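Long-range contact in 2-nitropropane dioxygenase (Streptomyces ansochromogenes, PDB 3BW4), which probably oxidises alkyl nitronates such as propionate 3-nitronate with molecular oxygen, using a bound flavin mononucleotide: residues G177-T182 / A318-Q323. The protein carries 1 engineered substitution. Residues are numbered along the deposited sequence; the frame is centred on the assembly and turned at random.
Engineered in segment 318-323: Tyr320 (natural residue Trp). With FMN (flavin mononucleotide), chain B.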
loop_
_atom_site.group_PDB
_atom_site.type_symbol
_atom_site.label_atom_id
_atom_site.label_comp_id
_atom_site.label_asym_id
_atom_site.label_seq_id
_atom_site.Cartn_x
_atom_site.Cartn_y
_atom_site.Cartn_z
ATOM N N GLY A 177 10.076 -4.359 -1.351
ATOM C CA GLY A 177 11.296 -4.314 -0.569
ATOM C C GLY A 177 12.365 -3.637 -1.412
ATOM O O GLY A 177 12.191 -3.485 -2.620
ATOM N N GLY A 178 13.462 -3.224 -0.786
ATOM C CA GLY A 178 14.529 -2.575 -1.530
ATOM C C GLY A 178 14.203 -1.162 -1.978
ATOM O O GLY A 178 13.321 -0.507 -1.422
ATOM N N HIS A 179 14.907 -0.691 -2.999
ATOM C CA HIS A 179 14.708 0.666 -3.492
ATOM C C HIS A 179 13.447 0.936 -4.298
ATOM O O HIS A 179 13.055 0.148 -5.164
ATOM C CB HIS A 179 15.917 1.113 -4.318
ATOM C CG HIS A 179 17.093 1.520 -3.489
ATOM N ND1 HIS A 179 17.944 0.607 -2.906
ATOM C CD2 HIS A 179 17.525 2.742 -3.097
ATOM C CE1 HIS A 179 18.848 1.250 -2.187
ATOM N NE2 HIS A 179 18.615 2.546 -2.287
ATOM N N GLN A 180 12.811 2.062 -3.997
ATOM C CA GLN A 180 11.623 2.473 -4.729
ATOM C C GLN A 180 12.175 2.933 -6.069
ATOM O O GLN A 180 13.122 3.719 -6.110
ATOM C CB GLN A 180 10.930 3.635 -4.014
ATOM C CG GLN A 180 10.033 3.208 -2.859
ATOM C CD GLN A 180 8.788 2.480 -3.340
ATOM O OE1 GLN A 180 8.639 1.271 -3.144
ATOM N NE2 GLN A 180 7.886 3.217 -3.981
ATOM N N GLY A 181 11.594 2.441 -7.158
ATOM C CA GLY A 181 12.073 2.810 -8.477
ATOM C C GLY A 181 11.612 4.162 -8.995
ATOM O O GLY A 181 11.349 4.306 -10.193
ATOM N N THR A 182 11.515 5.158 -8.116
ATOM C CA THR A 182 11.089 6.487 -8.550
ATOM C C THR A 182 12.097 7.022 -9.566
ATOM O O THR A 182 13.299 6.799 -9.435
ATOM C CB THR A 182 10.983 7.468 -7.365
ATOM O OG1 THR A 182 12.189 7.421 -6.599
ATOM C CG2 THR A 182 9.806 7.102 -6.472
ATOM N N ALA A 318 21.868 -3.375 5.742
ATOM C CA ALA A 318 20.715 -2.863 5.006
ATOM C C ALA A 318 19.803 -4.057 4.733
ATOM O O ALA A 318 19.912 -4.714 3.699
ATOM C CB ALA A 318 21.159 -2.229 3.697
ATOM N N LEU A 319 18.904 -4.327 5.672
ATOM C CA LEU A 319 17.987 -5.458 5.577
ATOM C C LEU A 319 16.788 -5.196 4.656
ATOM O O LEU A 319 15.646 -5.151 5.114
ATOM C CB LEU A 319 17.506 -5.824 6.990
ATOM C CG LEU A 319 18.612 -6.061 8.037
ATOM C CD1 LEU A 319 18.003 -6.316 9.408
ATOM C CD2 LEU A 319 19.465 -7.246 7.623
ATOM N N TYR A 320 17.043 -5.031 3.359
ATOM C CA TYR A 320 15.962 -4.773 2.405
ATOM C C TYR A 320 14.923 -5.898 2.451
ATOM O O TYR A 320 15.270 -7.082 2.440
ATOM C CB TYR A 320 16.520 -4.645 0.983
ATOM C CG TYR A 320 17.545 -3.547 0.826
ATOM C CD1 TYR A 320 18.785 -3.804 0.243
ATOM C CD2 TYR A 320 17.286 -2.257 1.279
ATOM C CE1 TYR A 320 19.745 -2.800 0.122
ATOM C CE2 TYR A 320 18.229 -1.250 1.165
ATOM C CZ TYR A 320 19.458 -1.525 0.592
ATOM O OH TYR A 320 20.408 -0.539 0.526
ATOM N N ALA A 321 13.652 -5.522 2.505
ATOM C CA ALA A 321 12.575 -6.500 2.570
ATOM C C ALA A 321 11.222 -5.817 2.395
ATOM O O ALA A 321 11.031 -4.683 2.835
ATOM C CB ALA A 321 12.621 -7.234 3.910
ATOM N N GLY A 322 10.296 -6.514 1.744
ATOM C CA GLY A 322 8.967 -5.974 1.513
ATOM C C GLY A 322 8.091 -6.218 2.725
ATOM O O GLY A 322 8.477 -6.952 3.633
ATOM N N GLN A 323 6.906 -5.620 2.744
ATOM C CA GLN A 323 6.012 -5.772 3.888
ATOM C C GLN A 323 5.525 -7.205 4.116
ATOM O O GLN A 323 4.932 -7.505 5.146
ATOM C CB GLN A 323 4.825 -4.816 3.754
ATOM C CG GLN A 323 5.231 -3.353 3.708
ATOM C CD GLN A 323 4.039 -2.416 3.730
ATOM O OE1 GLN A 323 3.111 -2.569 2.947
ATOM N NE2 GLN A 323 4.064 -1.436 4.631
HETATM N N1 FMN B . 15.066 -3.840 -8.063
HETATM C C2 FMN B . 15.909 -3.512 -9.129
HETATM O O2 FMN B . 15.425 -3.092 -10.179
HETATM N N3 FMN B . 17.284 -3.663 -9.018
HETATM C C4 FMN B . 17.889 -4.142 -7.865
HETATM O O4 FMN B . 19.126 -4.269 -7.807
HETATM C C4A FMN B . 17.046 -4.489 -6.774
HETATM N N5 FMN B . 17.582 -4.996 -5.594
HETATM C C5A FMN B . 16.771 -5.375 -4.523
HETATM C C6 FMN B . 17.364 -5.909 -3.350
HETATM C C7 FMN B . 16.581 -6.328 -2.215
HETATM C C7M FMN B . 17.190 -7.527 -1.457
HETATM C C8 FMN B . 15.151 -6.205 -2.377
HETATM C C8M FMN B . 14.154 -7.152 -1.707
HETATM C C9 FMN B . 14.540 -5.642 -3.544
HETATM C C9A FMN B . 15.350 -5.226 -4.627
HETATM N N10 FMN B . 14.792 -4.684 -5.817
HETATM C C10 FMN B . 15.627 -4.327 -6.895
HETATM C "C1'" FMN B . 13.303 -4.317 -5.889
HETATM C "C2'" FMN B . 12.580 -5.463 -6.643
HETATM O "O2'" FMN B . 12.691 -5.228 -8.039
HETATM C "C3'" FMN B . 11.047 -5.542 -6.309
HETATM O "O3'" FMN B . 10.484 -4.270 -6.636
HETATM C "C4'" FMN B . 10.729 -5.825 -4.837
HETATM O "O4'" FMN B . 11.572 -6.885 -4.387
HETATM C "C5'" FMN B . 9.242 -6.245 -4.686
HETATM O "O5'" FMN B . 8.895 -6.516 -3.310
HETATM P P FMN B . 9.046 -7.922 -2.488
HETATM O O1P FMN B . 10.470 -7.510 -2.285
HETATM O O2P FMN B . 8.518 -8.532 -3.753
HETATM O O3P FMN B . 8.025 -7.276 -1.552
#
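His179 turns the edge of its imidazole toward the face of Tyr320, an engineered residue that is Trp in the natural protein. The ring centroids lie 5.5 Å apart with planes at 60°, consistent with an offset edge-to-face pair. His179 CE1 makes the approach, 3.6 Å from Tyr320 OH, and that hydroxyl sits near the imidazole plane. In both residues CG stands anti to the carbonyl carbon, beside the backbone N. A hydrogen bond from His179 NE2 to Thr271 OG1, together with the ring of Phe130, helps to fix the imidazole. The base of the tyrosine packs against the flavin: Tyr320 CB is 3.6 Å from C7 of the FMN dimethylbenzene ring, while Tyr320 CG lies 3.9 Å from Gly178 CA. Gly178 CA itself comes within 3.7 Å of FMN C9, and its positive phi of 73° suits a residue without a side chain. Further along, the backbones close to 3.3 Å between Gly177 CA and Gly322 N. Gly177 N donates to FMN O5' at 3.1 Å, and Gly322 N is hydrogen-bonded to Thr238 OG1, which also bonds the FMN. Gly322 CA lies 3.5 Å from FMN O3P. Strand 178-179 and the loop after helix 296-311 thus line the flavin and its phosphate side, part of the FMN pocket of a TIM barrel of the nitronate monooxygenase family.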